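Local atomic coordinates of excinuclease ABC, subunit A. (Deinococcus radiodurans, PDB entry 2VF7), a protein that probably binds damaged DNA and hydrolyses ATP as the UvrA-type, zinc-containing subunit of a nucleotide excision repair nuclease. Residues Y58-R63 against D86-L91; D361-L366 against Q393-L398. The protein carries 1 engineered substitution. All coordinates share one frame; numbering follows the deposited sequence.

Contact 1: Y58-R63 against D86-L91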
ATOM      1  N   TYR A  58     -18.699  -2.078   5.196  1.00 53.56           N
ATOM      2  CA  TYR A  58     -17.509  -1.396   4.701  1.00 54.58           C
ATOM      3  C   TYR A  58     -16.275  -2.295   4.757  1.00 54.77           C
ATOM      4  O   TYR A  58     -15.573  -2.467   3.756  1.00 55.43           O
ATOM      5  CB  TYR A  58     -17.288  -0.065   5.456  1.00 55.35           C
ATOM      6  CG  TYR A  58     -15.925   0.556   5.257  1.00 56.35           C
ATOM      7  CD1 TYR A  58     -15.590   1.192   4.057  1.00 55.96           C
ATOM      8  CD2 TYR A  58     -14.965   0.521   6.277  1.00 57.47           C
ATOM      9  CE1 TYR A  58     -14.335   1.761   3.871  1.00 55.79           C
ATOM     10  CE2 TYR A  58     -13.689   1.089   6.099  1.00 56.22           C
ATOM     11  CZ  TYR A  58     -13.393   1.707   4.886  1.00 56.80           C
ATOM     12  OH  TYR A  58     -12.150   2.280   4.692  1.00 58.05           O
ATOM     13  N   ALA A  59     -16.039  -2.907   5.913  1.00 54.96           N
ATOM     14  CA  ALA A  59     -14.843  -3.713   6.142  1.00 54.84           C
ATOM     15  C   ALA A  59     -14.683  -4.941   5.231  1.00 55.00           C
ATOM     16  O   ALA A  59     -13.573  -5.221   4.755  1.00 55.20           O
ATOM     17  CB  ALA A  59     -14.747  -4.111   7.601  1.00 54.59           C
ATOM     18  N   GLU A  60     -15.757  -5.683   4.998  1.00 55.09           N
ATOM     19  CA  GLU A  60     -15.698  -6.809   4.050  1.00 56.03           C
ATOM     20  C   GLU A  60     -15.502  -6.314   2.602  1.00 56.11           C
ATOM     21  O   GLU A  60     -14.682  -6.842   1.866  1.00 56.67           O
ATOM     22  CB  GLU A  60     -16.939  -7.702   4.203  1.00 56.18           C
ATOM     23  CG  GLU A  60     -17.023  -8.932   3.282  1.00 57.40           C
ATOM     24  CD  GLU A  60     -16.053 -10.051   3.648  1.00 59.25           C
ATOM     25  OE1 GLU A  60     -15.370  -9.949   4.693  1.00 58.98           O
ATOM     26  OE2 GLU A  60     -15.966 -11.028   2.870  1.00 58.61           O
ATOM     27  N   ALA A  61     -16.225  -5.275   2.211  1.00 56.80           N
ATOM     28  CA  ALA A  61     -16.053  -4.659   0.890  1.00 57.29           C
ATOM     29  C   ALA A  61     -14.631  -4.182   0.583  1.00 57.84           C
ATOM     30  O   ALA A  61     -14.194  -4.268  -0.566  1.00 58.40           O
ATOM     31  CB  ALA A  61     -17.034  -3.517   0.708  1.00 57.15           C
ATOM     32  N   GLN A  62     -13.921  -3.665   1.588  1.00 58.36           N
ATOM     33  CA  GLN A  62     -12.531  -3.196   1.398  1.00 58.82           C
ATOM     34  C   GLN A  62     -11.498  -4.290   1.399  1.00 59.10           C
ATOM     35  O   GLN A  62     -10.575  -4.265   0.596  1.00 60.02           O
ATOM     36  CB  GLN A  62     -12.127  -2.144   2.430  1.00 58.68           C
ATOM     37  CG  GLN A  62     -12.423  -0.730   1.980  1.00 60.17           C
ATOM     38  CD  GLN A  62     -11.274   0.247   2.230  1.00 62.44           C
ATOM     39  OE1 GLN A  62     -11.175   1.280   1.542  1.00 63.83           O
ATOM     40  NE2 GLN A  62     -10.405  -0.065   3.207  1.00 60.10           N
ATOM     41  N   ARG A  63     -11.626  -5.232   2.326  1.00 59.24           N
ATOM     42  CA  ARG A  63     -10.806  -6.439   2.326  1.00 59.46           C
ATOM     43  C   ARG A  63     -10.786  -7.145   0.960  1.00 58.99           C
ATOM     44  O   ARG A  63      -9.734  -7.539   0.488  1.00 59.32           O
ATOM     45  CB  ARG A  63     -11.332  -7.395   3.401  1.00 59.61           C
ATOM     46  CG  ARG A  63     -10.591  -8.714   3.522  1.00 61.67           C
ATOM     47  CD  ARG A  63     -11.535  -9.761   4.077  1.00 64.86           C
ATOM     48  NE  ARG A  63     -11.076 -11.113   3.794  1.00 69.00           N
ATOM     49  CZ  ARG A  63     -11.699 -11.975   2.993  1.00 71.36           C
ATOM     50  NH1 ARG A  63     -12.840 -11.642   2.382  1.00 71.87           N
ATOM     51  NH2 ARG A  63     -11.184 -13.187   2.813  1.00 72.40           N
ATOM     52  N   ASP A  86     -20.896 -14.833   7.650  1.00 57.03           N
ATOM     53  CA  ASP A  86     -20.988 -16.013   6.779  1.00 57.13           C
ATOM     54  C   ASP A  86     -20.898 -15.686   5.281  1.00 56.82           C
ATOM     55  O   ASP A  86     -20.108 -16.295   4.577  1.00 56.83           O
ATOM     56  CB  ASP A  86     -22.271 -16.815   7.058  1.00 57.04           C
ATOM     57  CG  ASP A  86     -22.206 -17.587   8.352  1.00 58.32           C
ATOM     58  OD1 ASP A  86     -21.073 -17.901   8.766  1.00 60.85           O
ATOM     59  OD2 ASP A  86     -23.276 -17.885   8.950  1.00 57.80           O
ATOM     60  N   ALA A  87     -21.717 -14.744   4.811  1.00 56.63           N
ATOM     61  CA  ALA A  87     -21.765 -14.362   3.393  1.00 56.60           C
ATOM     62  C   ALA A  87     -22.334 -12.955   3.186  1.00 56.50           C
ATOM     63  O   ALA A  87     -23.266 -12.546   3.887  1.00 56.67           O
ATOM     64  CB  ALA A  87     -22.596 -15.366   2.616  1.00 56.65           C
ATOM     65  N   ILE A  88     -21.754 -12.214   2.239  1.00 56.38           N
ATOM     66  CA  ILE A  88     -22.339 -10.968   1.711  1.00 55.45           C
ATOM     67  C   ILE A  88     -22.284 -11.014   0.185  1.00 55.21           C
ATOM     68  O   ILE A  88     -21.208 -11.192  -0.393  1.00 55.53           O
ATOM     69  CB  ILE A  88     -21.619  -9.671   2.190  1.00 55.54           C
ATOM     70  CG1 ILE A  88     -21.495  -9.613   3.714  1.00 55.55           C
ATOM     71  CG2 ILE A  88     -22.390  -8.449   1.698  1.00 55.60           C
ATOM     72  CD1 ILE A  88     -20.607  -8.471   4.254  1.00 54.90           C
ATOM     73  N   ASP A  89     -23.438 -10.852  -0.448  1.00 54.63           N
ATOM     74  CA  ASP A  89     -23.576 -10.898  -1.894  1.00 54.51           C
ATOM     75  C   ASP A  89     -24.096  -9.564  -2.429  1.00 54.14           C
ATOM     76  O   ASP A  89     -24.933  -8.934  -1.806  1.00 53.82           O
ATOM     77  CB  ASP A  89     -24.561 -12.006  -2.285  1.00 54.86           C
ATOM     78  CG  ASP A  89     -24.131 -13.394  -1.793  1.00 57.45           C
ATOM     79  OD1 ASP A  89     -22.912 -13.727  -1.833  1.00 59.96           O
ATOM     80  OD2 ASP A  89     -25.022 -14.165  -1.373  1.00 59.46           O
ATOM     81  N   GLY A  90     -23.605  -9.138  -3.589  1.00 53.92           N
ATOM     82  CA  GLY A  90     -24.092  -7.919  -4.242  1.00 53.60           C
ATOM     83  C   GLY A  90     -23.493  -6.622  -3.742  1.00 53.69           C
ATOM     84  O   GLY A  90     -24.117  -5.576  -3.850  1.00 53.69           O
ATOM     85  N   LEU A  91     -22.269  -6.691  -3.221  1.00 53.85           N
ATOM     86  CA  LEU A  91     -21.627  -5.564  -2.548  1.00 54.23           C
ATOM     87  C   LEU A  91     -20.535  -4.930  -3.414  1.00 54.07           C
ATOM     88  O   LEU A  91     -19.503  -5.566  -3.653  1.00 53.55           O
ATOM     89  CB  LEU A  91     -20.978  -6.052  -1.242  1.00 54.30           C
ATOM     90  CG  LEU A  91     -21.084  -5.278   0.074  1.00 54.55           C
ATOM     91  CD1 LEU A  91     -19.772  -5.508   0.818  1.00 55.93           C
ATOM     92  CD2 LEU A  91     -21.384  -3.776  -0.043  1.00 53.52           C
TER

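Contact 2: D361-L366 against Q393-L398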
ATOM      1  N   ASP A 361     -18.765  26.246  -5.841  1.00 47.30           N
ATOM      2  CA  ASP A 361     -20.219  26.317  -5.610  1.00 47.37           C
ATOM      3  C   ASP A 361     -20.740  25.132  -4.797  1.00 46.81           C
ATOM      4  O   ASP A 361     -21.619  25.294  -3.952  1.00 46.55           O
ATOM      5  CB  ASP A 361     -21.000  26.457  -6.934  1.00 47.24           C
ATOM      6  CG  ASP A 361     -21.360  27.917  -7.267  1.00 48.97           C
ATOM      7  OD1 ASP A 361     -21.347  28.794  -6.369  1.00 50.61           O
ATOM      8  OD2 ASP A 361     -21.679  28.198  -8.444  1.00 51.35           O
ATOM      9  N   VAL A 362     -20.188  23.952  -5.066  1.00 46.56           N
ATOM     10  CA  VAL A 362     -20.498  22.726  -4.316  1.00 46.50           C
ATOM     11  C   VAL A 362     -20.224  22.880  -2.806  1.00 46.51           C
ATOM     12  O   VAL A 362     -21.079  22.551  -1.980  1.00 46.25           O
ATOM     13  CB  VAL A 362     -19.719  21.506  -4.901  1.00 46.31           C
ATOM     14  CG1 VAL A 362     -19.767  20.311  -3.963  1.00 46.31           C
ATOM     15  CG2 VAL A 362     -20.257  21.132  -6.277  1.00 45.83           C
ATOM     16  N   LEU A 363     -19.036  23.396  -2.477  1.00 46.68           N
ATOM     17  CA  LEU A 363     -18.606  23.672  -1.100  1.00 47.17           C
ATOM     18  C   LEU A 363     -19.459  24.752  -0.439  1.00 47.59           C
ATOM     19  O   LEU A 363     -19.865  24.625   0.720  1.00 47.28           O
ATOM     20  CB  LEU A 363     -17.135  24.137  -1.087  1.00 47.23           C
ATOM     21  CG  LEU A 363     -15.911  23.236  -1.354  1.00 47.29           C
ATOM     22  CD1 LEU A 363     -15.761  22.157  -0.281  1.00 47.23           C
ATOM     23  CD2 LEU A 363     -15.888  22.606  -2.740  1.00 47.09           C
ATOM     24  N   LEU A 364     -19.716  25.817  -1.199  1.00 48.07           N
ATOM     25  CA  LEU A 364     -20.461  26.976  -0.734  1.00 48.62           C
ATOM     26  C   LEU A 364     -21.908  26.609  -0.429  1.00 49.05           C
ATOM     27  O   LEU A 364     -22.487  27.081   0.559  1.00 49.03           O
ATOM     28  CB  LEU A 364     -20.407  28.074  -1.798  1.00 48.67           C
ATOM     29  CG  LEU A 364     -19.212  29.042  -1.863  1.00 49.10           C
ATOM     30  CD1 LEU A 364     -19.638  30.455  -1.454  1.00 49.64           C
ATOM     31  CD2 LEU A 364     -17.995  28.573  -1.065  1.00 48.23           C
ATOM     32  N   HIS A 365     -22.477  25.758  -1.283  1.00 49.49           N
ATOM     33  CA  HIS A 365     -23.855  25.289  -1.137  1.00 49.74           C
ATOM     34  C   HIS A 365     -24.004  24.349   0.068  1.00 49.39           C
ATOM     35  O   HIS A 365     -25.097  24.218   0.624  1.00 49.50           O
ATOM     36  CB  HIS A 365     -24.339  24.635  -2.437  1.00 49.96           C
ATOM     37  CG  HIS A 365     -24.739  25.620  -3.502  1.00 51.37           C
ATOM     38  ND1 HIS A 365     -24.448  26.968  -3.428  1.00 52.37           N
ATOM     39  CD2 HIS A 365     -25.391  25.444  -4.678  1.00 52.21           C
ATOM     40  CE1 HIS A 365     -24.923  27.582  -4.497  1.00 52.42           C
ATOM     41  NE2 HIS A 365     -25.501  26.680  -5.273  1.00 52.49           N
ATOM     42  N   LEU A 366     -22.898  23.729   0.478  1.00 49.07           N
ATOM     43  CA  LEU A 366     -22.854  22.912   1.706  1.00 48.81           C
ATOM     44  C   LEU A 366     -22.561  23.721   2.954  1.00 48.62           C
ATOM     45  O   LEU A 366     -22.276  23.153   4.012  1.00 49.33           O
ATOM     46  CB  LEU A 366     -21.856  21.741   1.585  1.00 48.44           C
ATOM     47  CG  LEU A 366     -22.488  20.385   1.282  1.00 47.45           C
ATOM     48  CD1 LEU A 366     -21.480  19.434   0.674  1.00 47.93           C
ATOM     49  CD2 LEU A 366     -23.106  19.794   2.526  1.00 46.79           C
ATOM     50  N   GLN A 393     -16.217  14.588  -3.231  1.00 55.22           N
ATOM     51  CA  GLN A 393     -16.719  13.417  -3.930  1.00 55.20           C
ATOM     52  C   GLN A 393     -17.694  13.835  -5.032  1.00 55.00           C
ATOM     53  O   GLN A 393     -17.830  13.145  -6.044  1.00 54.05           O
ATOM     54  CB  GLN A 393     -17.452  12.480  -2.960  1.00 54.81           C
ATOM     55  CG  GLN A 393     -16.596  11.763  -1.928  1.00 56.23           C
ATOM     56  CD  GLN A 393     -15.170  11.435  -2.381  1.00 57.59           C
ATOM     57  OE1 GLN A 393     -14.926  10.509  -3.170  1.00 57.46           O
ATOM     58  NE2 GLN A 393     -14.215  12.189  -1.849  1.00 58.41           N
ATOM     59  N   LEU A 394     -18.379  14.955  -4.805  1.00 55.45           N
ATOM     60  CA  LEU A 394     -19.433  15.413  -5.703  1.00 56.25           C
ATOM     61  C   LEU A 394     -18.885  15.948  -7.020  1.00 56.68           C
ATOM     62  O   LEU A 394     -19.651  16.186  -7.968  1.00 57.49           O
ATOM     63  CB  LEU A 394     -20.349  16.430  -5.018  1.00 56.67           C
ATOM     64  CG  LEU A 394     -21.590  15.867  -4.314  1.00 56.66           C
ATOM     65  CD1 LEU A 394     -22.381  16.978  -3.667  1.00 56.52           C
ATOM     66  CD2 LEU A 394     -22.481  15.120  -5.306  1.00 59.29           C
ATOM     67  N   TYR A 395     -17.560  16.113  -7.083  1.00 56.87           N
ATOM     68  CA  TYR A 395     -16.874  16.453  -8.324  1.00 56.90           C
ATOM     69  C   TYR A 395     -15.675  15.561  -8.620  1.00 57.36           C
ATOM     70  O   TYR A 395     -14.745  15.967  -9.312  1.00 57.28           O
ATOM     71  CB  TYR A 395     -16.506  17.940  -8.381  1.00 56.37           C
ATOM     72  CG  TYR A 395     -15.668  18.510  -7.245  1.00 55.93           C
ATOM     73  CD1 TYR A 395     -14.283  18.312  -7.194  0.70 55.14           C
ATOM     74  CD2 TYR A 395     -16.252  19.319  -6.264  0.70 54.86           C
ATOM     75  CE1 TYR A 395     -13.511  18.869  -6.173  0.70 54.15           C
ATOM     76  CE2 TYR A 395     -15.489  19.881  -5.240  0.70 54.21           C
ATOM     77  CZ  TYR A 395     -14.122  19.655  -5.204  0.70 54.48           C
ATOM     78  OH  TYR A 395     -13.367  20.210  -4.200  0.70 54.81           O
ATOM     79  N   SER A 396     -15.716  14.333  -8.118  1.00 58.19           N
ATOM     80  CA  SER A 396     -14.561  13.456  -8.202  1.00 59.06           C
ATOM     81  C   SER A 396     -14.675  12.537  -9.397  1.00 59.58           C
ATOM     82  O   SER A 396     -13.663  12.006  -9.862  1.00 59.83           O
ATOM     83  CB  SER A 396     -14.424  12.624  -6.933  1.00 59.09           C
ATOM     84  OG  SER A 396     -15.021  11.351  -7.103  1.00 59.40           O
ATOM     85  N   ASN A 397     -15.913  12.345  -9.864  1.00 60.04           N
ATOM     86  CA  ASN A 397     -16.231  11.504 -11.030  1.00 60.61           C
ATOM     87  C   ASN A 397     -16.276   9.990 -10.740  1.00 60.80           C
ATOM     88  O   ASN A 397     -16.437   9.187 -11.679  1.00 61.02           O
ATOM     89  CB  ASN A 397     -15.294  11.808 -12.216  1.00 61.00           C
ATOM     90  CG  ASN A 397     -15.932  12.703 -13.279  1.00 62.60           C
ATOM     91  OD1 ASN A 397     -15.471  12.741 -14.427  1.00 64.50           O
ATOM     92  ND2 ASN A 397     -16.997  13.416 -12.911  1.00 63.98           N
ATOM     93  N   LEU A 398     -16.134   9.607  -9.460  1.00 60.14           N
ATOM     94  CA  LEU A 398     -16.299   8.201  -9.033  1.00 59.63           C
ATOM     95  C   LEU A 398     -17.707   7.675  -9.294  1.00 58.80           C
ATOM     96  O   LEU A 398     -18.693   8.377  -9.028  1.00 58.40           O
ATOM     97  CB  LEU A 398     -15.992   8.002  -7.547  1.00 59.58           C
ATOM     98  CG  LEU A 398     -14.649   7.429  -7.120  1.00 60.85           C
ATOM     99  CD1 LEU A 398     -14.816   6.596  -5.844  1.00 60.56           C
ATOM    100  CD2 LEU A 398     -14.048   6.581  -8.222  1.00 61.95           C
TER

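Contact 1: Y58-R63 against D86-L91
Where the P-loop helix of an ABC-type nucleotide-binding fold lies beside its antiparallel sheet, Glu60 and Ala61 of helix 49-69 meet Ile88 and Leu91, one on strand 87-89 and the other just past its end. The case illustrates how two segments can meet through carbon alone, the polar link coming from the next residue of the helix, Arg64. The closest approach is Ala61 CB to Leu91 CD1, 3.4 Å, tighter than ordinary carbon contact; the same CD1 is 3.8 Å from Ala61 CA, so the methyl sits close against the alanine, next to the backbone. At the preceding residue of the helix, Ile88 CD1 lies against the aliphatic stem of Glu60, at 3.7 Å from both its CB and its CG. These two side chains run past each other in opposite directions. With CG anti to the backbone N (chi1 -180°), the Glu60 stem reaches towards the strand, and a bend at chi2 of 72° then turns the carboxylate off this line. Glu60 OE2 lies 3.2 Å from Arg63 NH1 in a salt bridge, and it forms another with Arg64, whose guanidinium also hydrogen-bonds the carbonyl O of Ile88. Arg64 thus ties helix to strand beside the apolar contact, and the two arginines probably favour an ionised Glu60. Within the sheet, Ile88 and Leu91 also touch Val16 of the neighbouring strand 15-21. A helix following a Walker A loop, flanked by a three-stranded antiparallel sheet, is characteristic of the ABC ATPase nucleotide-binding domain.

Contact 2: D361-L366 against Q393-L398
Val362 and Leu363, near the end of helix 345-365, meet Leu394 and Tyr395 in the turn that leads from helix 382-393 to strand 402-406. By the family pattern, helix 382-393 follows the signature sequence and strand 402-406 is the Walker B strand, so the turn joins two conserved elements. Tyr395 shows how one aromatic side chain can serve apolar and polar neighbours in succession. It was modelled in two conformers, and what follows concerns one of them. Its CB starts the side chain towards the helix, and chi1 of 56° sets CG between the backbone N and the carbonyl carbon, which carries the ring alongside Val362 and Leu363. On the ring flank facing the helix, CD2 is the first atom to meet it, 4.3 Å from Val362 CG1. Next along the same edge, CE2 comes to 3.7 Å from Leu363 CD2. Both methyls therefore lie at the rim of the ring, near its plane, and neither stacks on a face. At the tip, OH passes the same Leu363 methyl at 3.8 Å and gives its hydrogen bond to the carbonyl O of Thr114. Leu363 and Tyr395 cross at about a right angle; the leucine CB does not aim at the turn, but its CD2 reaches it. Beside the ring, Val362 CG1 also rests 4.1 Å from Leu394 CB. Leu363 packs in addition on Leu388 and Ala391 of helix 382-393, and Leu394 on Leu427 of helix 417-428. Since no hydrogen bond or ion pair joins the two segments, their association depends on apolar contact, while the polar end of Tyr395 gains its directional bond from a third part of the chain.

Both contacts set a helix against a non-helical segment and rely on carbon contacts, yet they differ in depth. In contact 1 all four touching residues are buried, and charged groups border the apolar patch; contact 2 is only partly buried, with Leu363 its one buried member, and uses an aromatic edge in place of the aliphatic stem of a glutamate. They hold no element in common: 58-63 with 86-91 joins the P-loop helix to the antiparallel sheet, whereas 361-366 with 393-398 joins a later helix to a turn. Their centres lie 27 Å apart, and both have residues that reach the second subunit.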